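Local structure of ralf, proline/betaine transporter (Legionella pneumophila, 4D7Q) at residues A[106-110]-A[298-302]; A[209-214]-A[323-329]; A[225-230]-A[280-284]; A[310-316]-A[338-344]. The protein probably acts as a guanine nucleotide exchange factor, here as an engineered chimera of a Legionella Sec7 domain and a Rickettsia capping domain. The protein carries 2 engineered substitutions. One frame throughout, in Å; residues are numbered along the deposited sequence.

Contact 1. Residues A[106-110]-A[298-302]; sequences LPGEA and KIIIQ
Lys-298 reaches from the capping-domain strand to the Sec7 loop 106-110, where its NZ donates to Gly-108 O at 2.7 Å, in the carbonyl plane on a lone pair. An outstretched chain beyond CG, after a first torsion of 89° that sets CG between backbone N and carbonyl carbon, carries it there; its charged end also makes a cation-pi contact with Tyr-283. Two residues on, Ile-300 presses CD1 against Glu-109 CG at 3.8 Å. Gln-302 and Glu-109 approach from opposite directions, amide and carboxylate planes 80° apart. Gln-302 NE2 gives only a weak bond to Glu-109 OE1 (3.3 Å, 140° at the hydrogen), and its stronger acceptor is Pro-207 O. A water bridges the two segments, donating to both Glu-109 OE1 (2.9 Å) and Gln-302 OE1. Glu-109 OE1 also accepts from Gln-281 NE2, while OE2 pairs with Lys-112. The carboxylate is thus held from both domains. Because the domains come from different organisms, this interface belongs to the fusion. Strand 297-303 lies between strands 277-283 and 208-214, and the Sec7 loop meets its alternate side chains Lys-298, Ile-300 and Gln-302 where Glu-109 holds the N-cap position before helix 110-127.

Contact 2. Residues A[209-214]-A[323-329]; sequences YQINNI and TASFETK
Tyr-209 packs the base of its ring against Thr-323, and Phe-326 takes Ile-211 and Ile-214. Thr-323 OG1 is 3.3 Å from Tyr-209 CD2, and Thr-323 CG2 is 3.6 Å from Tyr-209 CB. That hydroxyl is bonded to Ala-319 O in its own helix, and the phenol OH goes to Leu-344 O. At the edge of the Phe-326 ring, in its plane, sits the carbonyl oxygen of Thr-323, whose helical turn closes with a bond from Phe-326 N. Ile-214 crosses the phenylalanine at about a right angle, CD1 lying 4.0 Å from Phe-326 CD1. Ile-211 uses both of its branches. CD1 touches Phe-326 CB at 3.8 Å; CG2, anti to the backbone N because chi1 is -42°, meets Thr-328 CG2 at 3.6 Å and Lys-329 O at 3.7 Å. Thr-328 keeps its hydroxyl for Asp-219. No hydrogen bond joins the two segments, so apolar contact does the work. Strand 208-214, paired with strand 297-303, thereby receives the end of helix 313-325 and the loop after it, while Leu-225 of helix 220-230 and Ile-299 add to the packing round Phe-326.

Contact 3. Residues A[225-230]-A[280-284]; sequences LNQFLE and IQVYK
Lys-284, just after strand 277-283, reaches over to helix 220-230 and grips two of its polar side chains. From CB the chain runs out through CG, then bends at chi3 (-67°), which turns its end toward Asn-226. CD comes to 3.5 Å from Asn-226 OD1 and CE to 3.2 Å, so the aliphatic part passes along the amide oxygen. NZ at the tip then donates to Asn-226 OD1 at 2.7 Å, tilted 16° from the carbonyl plane, and forms a salt bridge with Glu-230 OE2 at 3.1 Å. Farther in, the same helix face turns apolar: Leu-229 CD1 meets Val-282 CG1 tip to tip at 4.0 Å, whereas Leu-225 CD2 slides past Val-282 CG2 at 4.1 Å and also nears Ile-280 CD1. Helix and strand segments cross at 71°, their axes 11.4 Å apart, so the helix lies across one face of the capping domain's antiparallel sheet. Leucines on valine and isoleucine thus form the inner part, bordered by a polar cluster of one lysine, one glutamate and one asparagine. With OD1 accepting from the ammonium and ND2 giving a weak bond to Glu-230 OE2, the amide's rotation is probably fixed, and the lysine would offset the glutamate's charge.

Contact 4. Residues A[310-316]-A[338-344]; sequences QPSEQSL and DYLKEDL
Tyr-339 OH donates to Pro-311 O at 2.7 Å, the shortest polar bond between these two helix starts of the capping domain. The hydroxyl stands above the carbonyl plane, 38° out of it, although the oxygen itself lies near the plane of the ring at its edge. Both segments are N-terminal helix entries: Ser-312 N-caps helix 313-325, its OG accepting from Ser-315 N, and Leu-340 holds the same position before helix 341-351, with only a weak bond from its N to Asp-343 OD2. The phenol ring thus reaches from one helix start to the residue just before the N-cap of the other. Over one of its faces Leu-316 lays CD2, 4.0 Å from the ring centroid and 22° off the normal, a CH-pi contact displaced toward the rim. A chi1 of 174° sets CG of Leu-316 anti to the backbone N, and its two methyls take different partners: CD2 the ring, CD1 the side chain of Leu-344. Pro-311 CD lies 4.0 Å from Tyr-339 CE2. Asp-338 rests its carboxylate beside the start of the other segment, OD1 3.3 Å from Gln-310 CB and OD2 3.4 Å from Pro-311 CD. The charge itself is met by Arg-305 and by Lys-27 of the Sec7 part, a pairing across the fusion. Between the two helices, Leu-316 CD1 and Leu-344 CD1 stand 3.5 Å apart.

How the contacts relate
From the N terminus, the chain leaves the Sec7 loop 106-110 and returns to it at strand 297-303, where contact 1 closes the longest loop and joins the two fused domains. Contact 2 opens within that loop at 209-214 and closes after it at 323-329, so the two cross; contact 3, from 225-230 to 280-284, lies wholly inside both. Contact 4 opens at 310-316, past the close of contacts 1 and 3, and crosses contact 2 through their shared helix 313-325. Contacts 1, 2 and 3 all use one antiparallel sheet. Contact 2 touches both contact 3, through Phe-326 on Ile-280, and contact 4, through Tyr-209 OH near Leu-316 CD1, whereas contacts 3 and 4 do not touch.

Contact 1. Residues A[106-110]-A[298-302]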
loop_
_atom_site.group_PDB
_atom_site.type_symbol
_atom_site.label_atom_id
_atom_site.label_comp_id
_atom_site.label_asym_id
_atom_site.label_seq_id
_atom_site.Cartn_x
_atom_site.Cartn_y
_atom_site.Cartn_z
ATOM N N LEU A 106 -3.752 -2.971 -6.634
ATOM C CA LEU A 106 -2.727 -2.350 -5.842
ATOM C C LEU A 106 -3.262 -1.527 -4.685
ATOM O O LEU A 106 -4.260 -0.881 -4.808
ATOM C CB LEU A 106 -1.802 -1.507 -6.696
ATOM C CG LEU A 106 -1.004 -2.171 -7.796
ATOM C CD1 LEU A 106 -0.457 -1.196 -8.783
ATOM C CD2 LEU A 106 0.134 -2.953 -7.199
ATOM N N PRO A 107 -2.588 -1.573 -3.555
ATOM C CA PRO A 107 -3.075 -0.825 -2.374
ATOM C C PRO A 107 -2.907 0.683 -2.575
ATOM O O PRO A 107 -2.073 1.117 -3.396
ATOM C CB PRO A 107 -2.188 -1.342 -1.226
ATOM C CG PRO A 107 -0.956 -1.832 -1.872
ATOM C CD PRO A 107 -1.339 -2.317 -3.256
ATOM N N GLY A 108 -3.717 1.447 -1.842
ATOM C CA GLY A 108 -3.695 2.907 -1.878
ATOM C C GLY A 108 -2.958 3.522 -0.705
ATOM O O GLY A 108 -3.050 4.728 -0.484
ATOM N N GLU A 109 -2.249 2.687 0.078
ATOM C CA GLU A 109 -1.444 3.110 1.232
ATOM C C GLU A 109 0.019 3.057 0.842
ATOM O O GLU A 109 0.441 2.083 0.209
ATOM C CB GLU A 109 -1.715 2.233 2.455
ATOM C CG GLU A 109 -3.109 2.444 3.011
ATOM C CD GLU A 109 -3.508 1.358 3.977
ATOM O OE1 GLU A 109 -2.879 1.245 5.055
ATOM O OE2 GLU A 109 -4.381 0.549 3.600
ATOM N N ALA A 110 0.770 4.140 1.128
ATOM C CA ALA A 110 2.168 4.261 0.708
ATOM C C ALA A 110 3.064 3.113 1.199
ATOM O O ALA A 110 3.842 2.576 0.413
ATOM C CB ALA A 110 2.743 5.587 1.163
ATOM N N LYS A 298 -5.738 13.300 0.953
ATOM C CA LYS A 298 -6.554 12.260 1.556
ATOM C C LYS A 298 -5.985 11.843 2.916
ATOM O O LYS A 298 -4.782 12.003 3.191
ATOM C CB LYS A 298 -6.746 11.042 0.593
ATOM C CG LYS A 298 -5.662 9.958 0.712
ATOM C CD LYS A 298 -5.908 8.729 -0.153
ATOM C CE LYS A 298 -4.593 7.968 -0.285
ATOM N NZ LYS A 298 -4.756 6.748 -1.112
ATOM N N ILE A 299 -6.877 11.343 3.776
ATOM C CA ILE A 299 -6.540 10.789 5.076
ATOM C C ILE A 299 -7.156 9.405 5.213
ATOM O O ILE A 299 -8.279 9.174 4.747
ATOM C CB ILE A 299 -6.807 11.714 6.301
ATOM C CG1 ILE A 299 -8.288 12.097 6.431
ATOM C CG2 ILE A 299 -5.869 12.947 6.316
ATOM C CD1 ILE A 299 -8.687 12.528 7.883
ATOM N N ILE A 300 -6.401 8.484 5.820
ATOM C CA ILE A 300 -6.852 7.117 6.088
ATOM C C ILE A 300 -6.734 6.872 7.600
ATOM O O ILE A 300 -5.631 6.962 8.166
ATOM C CB ILE A 300 -6.107 6.046 5.237
ATOM C CG1 ILE A 300 -6.353 6.270 3.697
ATOM C CG2 ILE A 300 -6.527 4.614 5.663
ATOM C CD1 ILE A 300 -5.365 5.507 2.752
ATOM N N ILE A 301 -7.875 6.538 8.246
ATOM C CA ILE A 301 -7.928 6.276 9.688
ATOM C C ILE A 301 -8.206 4.807 9.975
ATOM O O ILE A 301 -9.184 4.245 9.485
ATOM C CB ILE A 301 -8.910 7.230 10.441
ATOM C CG1 ILE A 301 -8.642 8.710 10.089
ATOM C CG2 ILE A 301 -8.877 7.008 11.977
ATOM C CD1 ILE A 301 -9.657 9.260 9.217
ATOM N N GLN A 302 -7.354 4.189 10.793
ATOM C CA GLN A 302 -7.525 2.774 11.117
ATOM C C GLN A 302 -7.287 2.472 12.570
ATOM O O GLN A 302 -6.356 3.044 13.135
ATOM C CB GLN A 302 -6.542 1.894 10.295
ATOM C CG GLN A 302 -6.731 1.962 8.766
ATOM C CD GLN A 302 -5.596 1.311 8.002
ATOM O OE1 GLN A 302 -4.599 0.865 8.579
ATOM N NE2 GLN A 302 -5.731 1.201 6.678
HETATM O O HOH W 1 -2.996 -0.539 7.338
#

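Contact 2. Residues A[209-214]-A[323-329]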
loop_
_atom_site.group_PDB
_atom_site.type_symbol
_atom_site.label_atom_id
_atom_site.label_comp_id
_atom_site.label_asym_id
_atom_site.label_seq_id
_atom_site.Cartn_x
_atom_site.Cartn_y
_atom_site.Cartn_z
ATOM N N TYR A 209 -11.344 3.845 7.549
ATOM C CA TYR A 209 -12.038 5.074 7.168
ATOM C C TYR A 209 -11.171 5.948 6.285
ATOM O O TYR A 209 -9.990 6.166 6.586
ATOM C CB TYR A 209 -12.439 5.854 8.409
ATOM C CG TYR A 209 -13.217 5.050 9.422
ATOM C CD1 TYR A 209 -14.574 4.784 9.238
ATOM C CD2 TYR A 209 -12.623 4.635 10.615
ATOM C CE1 TYR A 209 -15.310 4.093 10.201
ATOM C CE2 TYR A 209 -13.345 3.936 11.578
ATOM C CZ TYR A 209 -14.693 3.688 11.379
ATOM O OH TYR A 209 -15.388 3.001 12.348
ATOM N N GLN A 210 -11.752 6.421 5.185
ATOM C CA GLN A 210 -11.018 7.239 4.223
ATOM C C GLN A 210 -11.789 8.498 3.916
ATOM O O GLN A 210 -13.002 8.455 3.762
ATOM C CB GLN A 210 -10.725 6.458 2.934
ATOM C CG GLN A 210 -9.774 7.185 1.953
ATOM C CD GLN A 210 -9.320 6.299 0.820
ATOM O OE1 GLN A 210 -9.082 5.111 0.993
ATOM N NE2 GLN A 210 -9.139 6.870 -0.358
ATOM N N ILE A 211 -11.076 9.623 3.859
ATOM C CA ILE A 211 -11.649 10.916 3.510
ATOM C C ILE A 211 -10.826 11.476 2.354
ATOM O O ILE A 211 -9.669 11.881 2.552
ATOM C CB ILE A 211 -11.787 11.919 4.686
ATOM C CG1 ILE A 211 -12.289 11.251 6.004
ATOM C CG2 ILE A 211 -12.692 13.092 4.243
ATOM C CD1 ILE A 211 -12.405 12.230 7.258
ATOM N N ASN A 212 -11.410 11.454 1.140
ATOM C CA ASN A 212 -10.751 11.980 -0.054
ATOM C C ASN A 212 -11.051 13.443 -0.205
ATOM O O ASN A 212 -12.031 13.916 0.354
ATOM C CB ASN A 212 -11.265 11.288 -1.308
ATOM C CG ASN A 212 -10.852 9.867 -1.427
ATOM O OD1 ASN A 212 -9.805 9.454 -0.917
ATOM N ND2 ASN A 212 -11.646 9.114 -2.162
ATOM N N ASN A 213 -10.231 14.148 -1.003
ATOM C CA ASN A 213 -10.402 15.564 -1.353
ATOM C C ASN A 213 -10.545 16.447 -0.115
ATOM O O ASN A 213 -11.350 17.385 -0.100
ATOM C CB ASN A 213 -11.583 15.749 -2.355
ATOM C CG ASN A 213 -11.580 14.744 -3.495
ATOM O OD1 ASN A 213 -10.653 14.676 -4.300
ATOM N ND2 ASN A 213 -12.607 13.914 -3.570
ATOM N N ILE A 214 -9.767 16.122 0.936
ATOM C CA ILE A 214 -9.789 16.864 2.198
ATOM C C ILE A 214 -8.893 18.096 2.054
ATOM O O ILE A 214 -7.900 18.035 1.326
ATOM C CB ILE A 214 -9.424 15.952 3.417
ATOM C CG1 ILE A 214 -9.997 16.513 4.747
ATOM C CG2 ILE A 214 -7.910 15.608 3.501
ATOM C CD1 ILE A 214 -10.089 15.509 5.929
ATOM N N THR A 323 -12.219 9.829 13.253
ATOM C CA THR A 323 -12.827 10.045 11.937
ATOM C C THR A 323 -13.991 11.021 11.998
ATOM O O THR A 323 -14.056 11.940 11.185
ATOM C CB THR A 323 -13.223 8.727 11.261
ATOM O OG1 THR A 323 -12.136 7.806 11.318
ATOM C CG2 THR A 323 -13.576 8.935 9.824
ATOM N N ALA A 324 -14.890 10.844 12.985
ATOM C CA ALA A 324 -16.069 11.707 13.144
ATOM C C ALA A 324 -15.706 13.128 13.591
ATOM O O ALA A 324 -16.525 14.031 13.452
ATOM C CB ALA A 324 -17.061 11.069 14.102
ATOM N N SER A 325 -14.464 13.327 14.080
ATOM C CA SER A 325 -13.927 14.613 14.521
ATOM C C SER A 325 -13.581 15.522 13.346
ATOM O O SER A 325 -13.535 16.737 13.513
ATOM C CB SER A 325 -12.708 14.412 15.414
ATOM O OG SER A 325 -13.081 13.919 16.688
ATOM N N PHE A 326 -13.306 14.950 12.173
ATOM C CA PHE A 326 -13.037 15.760 10.996
ATOM C C PHE A 326 -14.377 16.302 10.524
ATOM O O PHE A 326 -15.389 15.612 10.641
ATOM C CB PHE A 326 -12.289 14.955 9.902
ATOM C CG PHE A 326 -10.834 14.690 10.263
ATOM C CD1 PHE A 326 -9.841 15.614 9.950
ATOM C CD2 PHE A 326 -10.471 13.546 10.969
ATOM C CE1 PHE A 326 -8.507 15.389 10.314
ATOM C CE2 PHE A 326 -9.131 13.323 11.343
ATOM C CZ PHE A 326 -8.159 14.240 11.005
ATOM N N GLU A 327 -14.411 17.562 10.079
ATOM C CA GLU A 327 -15.655 18.189 9.609
ATOM C C GLU A 327 -16.224 17.479 8.388
ATOM O O GLU A 327 -17.439 17.327 8.281
ATOM C CB GLU A 327 -15.424 19.664 9.278
ATOM C CG GLU A 327 -15.328 20.558 10.500
ATOM C CD GLU A 327 -15.218 22.036 10.178
ATOM O OE1 GLU A 327 -14.817 22.375 9.042
ATOM O OE2 GLU A 327 -15.526 22.857 11.072
ATOM N N THR A 328 -15.346 17.026 7.487
ATOM C CA THR A 328 -15.728 16.319 6.264
ATOM C C THR A 328 -16.250 14.928 6.578
ATOM O O THR A 328 -15.594 14.156 7.300
ATOM C CB THR A 328 -14.544 16.229 5.295
ATOM O OG1 THR A 328 -13.807 17.455 5.305
ATOM C CG2 THR A 328 -14.973 15.875 3.870
ATOM N N LYS A 329 -17.419 14.587 6.015
ATOM C CA LYS A 329 -17.932 13.231 6.188
ATOM C C LYS A 329 -17.012 12.252 5.416
ATOM O O LYS A 329 -16.357 12.638 4.438
ATOM C CB LYS A 329 -19.425 13.100 5.802
ATOM C CG LYS A 329 -19.733 13.190 4.312
ATOM C CD LYS A 329 -21.186 12.800 4.009
ATOM C CE LYS A 329 -21.531 12.986 2.546
ATOM N NZ LYS A 329 -22.940 12.605 2.249
#

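Contact 3. Residues A[225-230]-A[280-284]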
loop_
_atom_site.group_PDB
_atom_site.type_symbol
_atom_site.label_atom_id
_atom_site.label_comp_id
_atom_site.label_asym_id
_atom_site.label_seq_id
_atom_site.Cartn_x
_atom_site.Cartn_y
_atom_site.Cartn_z
ATOM N N LEU A 225 -4.604 20.098 12.046
ATOM C CA LEU A 225 -3.647 19.003 11.928
ATOM C C LEU A 225 -2.517 19.368 10.977
ATOM O O LEU A 225 -1.352 19.257 11.350
ATOM C CB LEU A 225 -4.350 17.697 11.499
ATOM C CG LEU A 225 -3.461 16.478 11.228
ATOM C CD1 LEU A 225 -2.665 16.060 12.475
ATOM C CD2 LEU A 225 -4.280 15.328 10.700
ATOM N N ASN A 226 -2.870 19.868 9.784
ATOM C CA ASN A 226 -1.921 20.287 8.762
ATOM C C ASN A 226 -0.985 21.418 9.253
ATOM O O ASN A 226 0.202 21.385 8.932
ATOM C CB ASN A 226 -2.648 20.657 7.466
ATOM C CG ASN A 226 -1.718 21.127 6.382
ATOM O OD1 ASN A 226 -0.822 20.399 5.944
ATOM N ND2 ASN A 226 -1.877 22.375 5.963
ATOM N N GLN A 227 -1.519 22.399 10.041
ATOM C CA GLN A 227 -0.734 23.497 10.627
ATOM C C GLN A 227 0.393 22.943 11.519
ATOM O O GLN A 227 1.511 23.450 11.448
ATOM C CB GLN A 227 -1.620 24.450 11.434
ATOM C CG GLN A 227 -2.336 25.486 10.578
ATOM C CD GLN A 227 -3.373 26.301 11.321
ATOM O OE1 GLN A 227 -3.700 26.049 12.492
ATOM N NE2 GLN A 227 -3.923 27.303 10.642
ATOM N N PHE A 228 0.112 21.893 12.333
ATOM C CA PHE A 228 1.142 21.272 13.177
ATOM C C PHE A 228 2.221 20.650 12.315
ATOM O O PHE A 228 3.404 20.811 12.605
ATOM C CB PHE A 228 0.558 20.208 14.120
ATOM C CG PHE A 228 -0.396 20.718 15.170
ATOM C CD1 PHE A 228 -0.007 21.709 16.067
ATOM C CD2 PHE A 228 -1.661 20.156 15.312
ATOM C CE1 PHE A 228 -0.893 22.182 17.031
ATOM C CE2 PHE A 228 -2.546 20.629 16.274
ATOM C CZ PHE A 228 -2.157 21.631 17.133
ATOM N N LEU A 229 1.809 19.951 11.248
ATOM C CA LEU A 229 2.720 19.305 10.303
ATOM C C LEU A 229 3.593 20.324 9.574
ATOM O O LEU A 229 4.812 20.188 9.591
ATOM C CB LEU A 229 1.950 18.409 9.309
ATOM C CG LEU A 229 1.180 17.207 9.903
ATOM C CD1 LEU A 229 0.672 16.298 8.811
ATOM C CD2 LEU A 229 2.031 16.414 10.877
ATOM N N GLU A 230 2.992 21.381 9.086
ATOM C CA GLU A 230 3.708 22.419 8.385
ATOM C C GLU A 230 4.671 23.291 9.224
ATOM O O GLU A 230 5.660 23.718 8.687
ATOM C CB GLU A 230 2.731 23.298 7.605
ATOM C CG GLU A 230 2.298 22.695 6.279
ATOM C CD GLU A 230 1.220 23.475 5.565
ATOM O OE1 GLU A 230 0.896 24.575 6.017
ATOM O OE2 GLU A 230 0.693 22.999 4.549
ATOM N N ILE A 280 -3.607 7.786 11.808
ATOM C CA ILE A 280 -4.056 8.684 10.748
ATOM C C ILE A 280 -2.945 8.752 9.712
ATOM O O ILE A 280 -1.907 9.358 9.968
ATOM C CB ILE A 280 -4.494 10.132 11.140
ATOM C CG1 ILE A 280 -5.403 10.218 12.391
ATOM C CG2 ILE A 280 -5.153 10.807 9.914
ATOM C CD1 ILE A 280 -5.552 11.722 12.946
ATOM N N GLN A 281 -3.180 8.192 8.526
ATOM C CA GLN A 281 -2.216 8.308 7.425
ATOM C C GLN A 281 -2.596 9.556 6.649
ATOM O O GLN A 281 -3.744 9.680 6.219
ATOM C CB GLN A 281 -2.252 7.103 6.515
ATOM C CG GLN A 281 -1.824 5.795 7.181
ATOM C CD GLN A 281 -2.070 4.673 6.212
ATOM O OE1 GLN A 281 -1.627 4.715 5.066
ATOM N NE2 GLN A 281 -2.844 3.687 6.621
ATOM N N VAL A 282 -1.644 10.508 6.546
ATOM C CA VAL A 282 -1.787 11.816 5.891
ATOM C C VAL A 282 -1.065 11.804 4.526
ATOM O O VAL A 282 0.138 11.532 4.457
ATOM C CB VAL A 282 -1.279 12.996 6.783
ATOM C CG1 VAL A 282 -1.371 14.346 6.034
ATOM C CG2 VAL A 282 -2.046 13.067 8.117
ATOM N N TYR A 283 -1.808 12.174 3.473
ATOM C CA TYR A 283 -1.345 12.285 2.089
ATOM C C TYR A 283 -1.667 13.625 1.537
ATOM O O TYR A 283 -2.809 14.080 1.627
ATOM C CB TYR A 283 -2.019 11.243 1.187
ATOM C CG TYR A 283 -1.711 9.824 1.585
ATOM C CD1 TYR A 283 -2.423 9.194 2.609
ATOM C CD2 TYR A 283 -0.694 9.111 0.961
ATOM C CE1 TYR A 283 -2.111 7.903 3.013
ATOM C CE2 TYR A 283 -0.408 7.802 1.325
ATOM C CZ TYR A 283 -1.127 7.198 2.343
ATOM O OH TYR A 283 -0.813 5.924 2.728
ATOM N N LYS A 284 -0.680 14.263 0.943
ATOM C CA LYS A 284 -0.884 15.559 0.299
ATOM C C LYS A 284 -0.123 15.541 -1.044
ATOM O O LYS A 284 0.979 14.963 -1.085
ATOM C CB LYS A 284 -0.395 16.722 1.189
ATOM C CG LYS A 284 -1.198 16.922 2.487
ATOM C CD LYS A 284 -1.029 18.313 3.095
ATOM C CE LYS A 284 0.368 18.565 3.611
ATOM N NZ LYS A 284 0.661 20.020 3.714
#

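Contact 4. Residues A[310-316]-A[338-344]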
loop_
_atom_site.group_PDB
_atom_site.type_symbol
_atom_site.label_atom_id
_atom_site.label_comp_id
_atom_site.label_asym_id
_atom_site.label_seq_id
_atom_site.Cartn_x
_atom_site.Cartn_y
_atom_site.Cartn_z
ATOM N N GLN A 310 -5.158 -8.525 16.758
ATOM C CA GLN A 310 -6.182 -7.615 16.257
ATOM C C GLN A 310 -6.303 -6.362 17.141
ATOM O O GLN A 310 -6.016 -6.460 18.337
ATOM C CB GLN A 310 -7.547 -8.348 16.179
ATOM C CG GLN A 310 -8.333 -8.502 17.477
ATOM C CD GLN A 310 -9.607 -9.263 17.228
ATOM O OE1 GLN A 310 -10.661 -8.686 16.925
ATOM N NE2 GLN A 310 -9.527 -10.581 17.303
ATOM N N PRO A 311 -6.782 -5.201 16.632
ATOM C CA PRO A 311 -7.021 -4.068 17.541
ATOM C C PRO A 311 -8.203 -4.412 18.458
ATOM O O PRO A 311 -9.061 -5.215 18.094
ATOM C CB PRO A 311 -7.405 -2.919 16.596
ATOM C CG PRO A 311 -7.078 -3.394 15.210
ATOM C CD PRO A 311 -7.242 -4.880 15.267
ATOM N N SER A 312 -8.248 -3.810 19.639
ATOM C CA SER A 312 -9.360 -4.018 20.581
ATOM C C SER A 312 -10.596 -3.274 20.088
ATOM O O SER A 312 -10.506 -2.449 19.172
ATOM C CB SER A 312 -8.977 -3.473 21.955
ATOM O OG SER A 312 -8.577 -2.113 21.865
ATOM N N GLU A 313 -11.739 -3.519 20.734
ATOM C CA GLU A 313 -12.989 -2.808 20.466
ATOM C C GLU A 313 -12.768 -1.308 20.757
ATOM O O GLU A 313 -13.291 -0.464 20.033
ATOM C CB GLU A 313 -14.099 -3.367 21.364
ATOM C CG GLU A 313 -15.489 -3.224 20.772
ATOM C CD GLU A 313 -16.557 -3.947 21.571
ATOM O OE1 GLU A 313 -16.678 -5.185 21.427
ATOM O OE2 GLU A 313 -17.261 -3.274 22.356
ATOM N N GLN A 314 -11.958 -0.992 21.798
ATOM C CA GLN A 314 -11.586 0.367 22.215
ATOM C C GLN A 314 -10.874 1.133 21.076
ATOM O O GLN A 314 -11.168 2.309 20.836
ATOM C CB GLN A 314 -10.708 0.342 23.490
ATOM C CG GLN A 314 -10.479 1.742 24.091
ATOM C CD GLN A 314 -11.748 2.570 24.266
ATOM O OE1 GLN A 314 -12.757 2.101 24.813
ATOM N NE2 GLN A 314 -11.720 3.820 23.799
ATOM N N SER A 315 -9.951 0.453 20.385
ATOM C CA SER A 315 -9.204 0.981 19.233
ATOM C C SER A 315 -10.151 1.312 18.056
ATOM O O SER A 315 -10.029 2.381 17.449
ATOM C CB SER A 315 -8.144 -0.022 18.801
ATOM O OG SER A 315 -7.120 -0.063 19.780
ATOM N N LEU A 316 -11.114 0.405 17.772
ATOM C CA LEU A 316 -12.125 0.587 16.742
ATOM C C LEU A 316 -12.959 1.834 17.070
ATOM O O LEU A 316 -13.188 2.664 16.186
ATOM C CB LEU A 316 -13.013 -0.683 16.640
ATOM C CG LEU A 316 -14.235 -0.610 15.693
ATOM C CD1 LEU A 316 -13.827 -0.405 14.237
ATOM C CD2 LEU A 316 -15.104 -1.826 15.824
ATOM N N ASP A 338 -9.486 -7.476 10.585
ATOM C CA ASP A 338 -10.136 -7.955 11.797
ATOM C C ASP A 338 -11.596 -7.549 12.009
ATOM O O ASP A 338 -12.338 -8.254 12.702
ATOM C CB ASP A 338 -9.302 -7.503 12.990
ATOM C CG ASP A 338 -7.866 -7.962 12.891
ATOM O OD1 ASP A 338 -7.629 -9.179 12.990
ATOM O OD2 ASP A 338 -6.984 -7.103 12.724
ATOM N N TYR A 339 -11.991 -6.405 11.460
ATOM C CA TYR A 339 -13.330 -5.868 11.634
ATOM C C TYR A 339 -14.057 -5.751 10.328
ATOM O O TYR A 339 -13.528 -5.194 9.352
ATOM C CB TYR A 339 -13.274 -4.512 12.343
ATOM C CG TYR A 339 -12.860 -4.638 13.790
ATOM C CD1 TYR A 339 -13.745 -5.134 14.749
ATOM C CD2 TYR A 339 -11.576 -4.286 14.204
ATOM C CE1 TYR A 339 -13.366 -5.271 16.083
ATOM C CE2 TYR A 339 -11.190 -4.400 15.542
ATOM C CZ TYR A 339 -12.083 -4.914 16.472
ATOM O OH TYR A 339 -11.710 -5.079 17.783
ATOM N N LEU A 340 -15.290 -6.258 10.316
ATOM C CA LEU A 340 -16.163 -6.221 9.156
ATOM C C LEU A 340 -16.521 -4.768 8.850
ATOM O O LEU A 340 -16.478 -3.931 9.749
ATOM C CB LEU A 340 -17.445 -7.052 9.429
ATOM C CG LEU A 340 -17.257 -8.571 9.652
ATOM C CD1 LEU A 340 -18.586 -9.245 10.005
ATOM C CD2 LEU A 340 -16.669 -9.259 8.413
ATOM N N LYS A 341 -16.879 -4.468 7.586
ATOM C CA LYS A 341 -17.298 -3.118 7.197
ATOM C C LYS A 341 -18.457 -2.604 8.081
ATOM O O LYS A 341 -18.473 -1.418 8.447
ATOM C CB LYS A 341 -17.707 -3.083 5.714
ATOM C CG LYS A 341 -18.187 -1.707 5.267
ATOM C CD LYS A 341 -18.615 -1.707 3.824
ATOM C CE LYS A 341 -19.247 -0.390 3.461
ATOM N NZ LYS A 341 -19.458 -0.287 1.996
ATOM N N GLU A 342 -19.400 -3.502 8.443
ATOM C CA GLU A 342 -20.566 -3.145 9.252
ATOM C C GLU A 342 -20.219 -2.669 10.640
ATOM O O GLU A 342 -20.925 -1.810 11.169
ATOM C CB GLU A 342 -21.634 -4.270 9.283
ATOM C CG GLU A 342 -21.152 -5.573 9.912
ATOM C CD GLU A 342 -22.194 -6.656 10.086
ATOM O OE1 GLU A 342 -23.131 -6.728 9.257
ATOM O OE2 GLU A 342 -22.049 -7.461 11.034
ATOM N N ASP A 343 -19.141 -3.226 11.237
ATOM C CA ASP A 343 -18.672 -2.861 12.580
ATOM C C ASP A 343 -18.087 -1.463 12.538
ATOM O O ASP A 343 -18.319 -0.671 13.454
ATOM C CB ASP A 343 -17.601 -3.857 13.066
ATOM C CG ASP A 343 -18.117 -5.268 13.247
ATOM O OD1 ASP A 343 -19.325 -5.424 13.519
ATOM O OD2 ASP A 343 -17.305 -6.218 13.137
ATOM N N LEU A 344 -17.282 -1.184 11.364
ATOM C CA LEU A 344 -16.762 0.174 11.251
ATOM C C LEU A 344 -17.885 1.168 11.005
ATOM O O LEU A 344 -17.918 2.212 11.650
ATOM C CB LEU A 344 -15.703 0.269 10.149
ATOM C CG LEU A 344 -14.280 -0.103 10.560
ATOM C CD1 LEU A 344 -14.192 -1.570 10.913
ATOM C CD2 LEU A 344 -13.324 0.156 9.433
#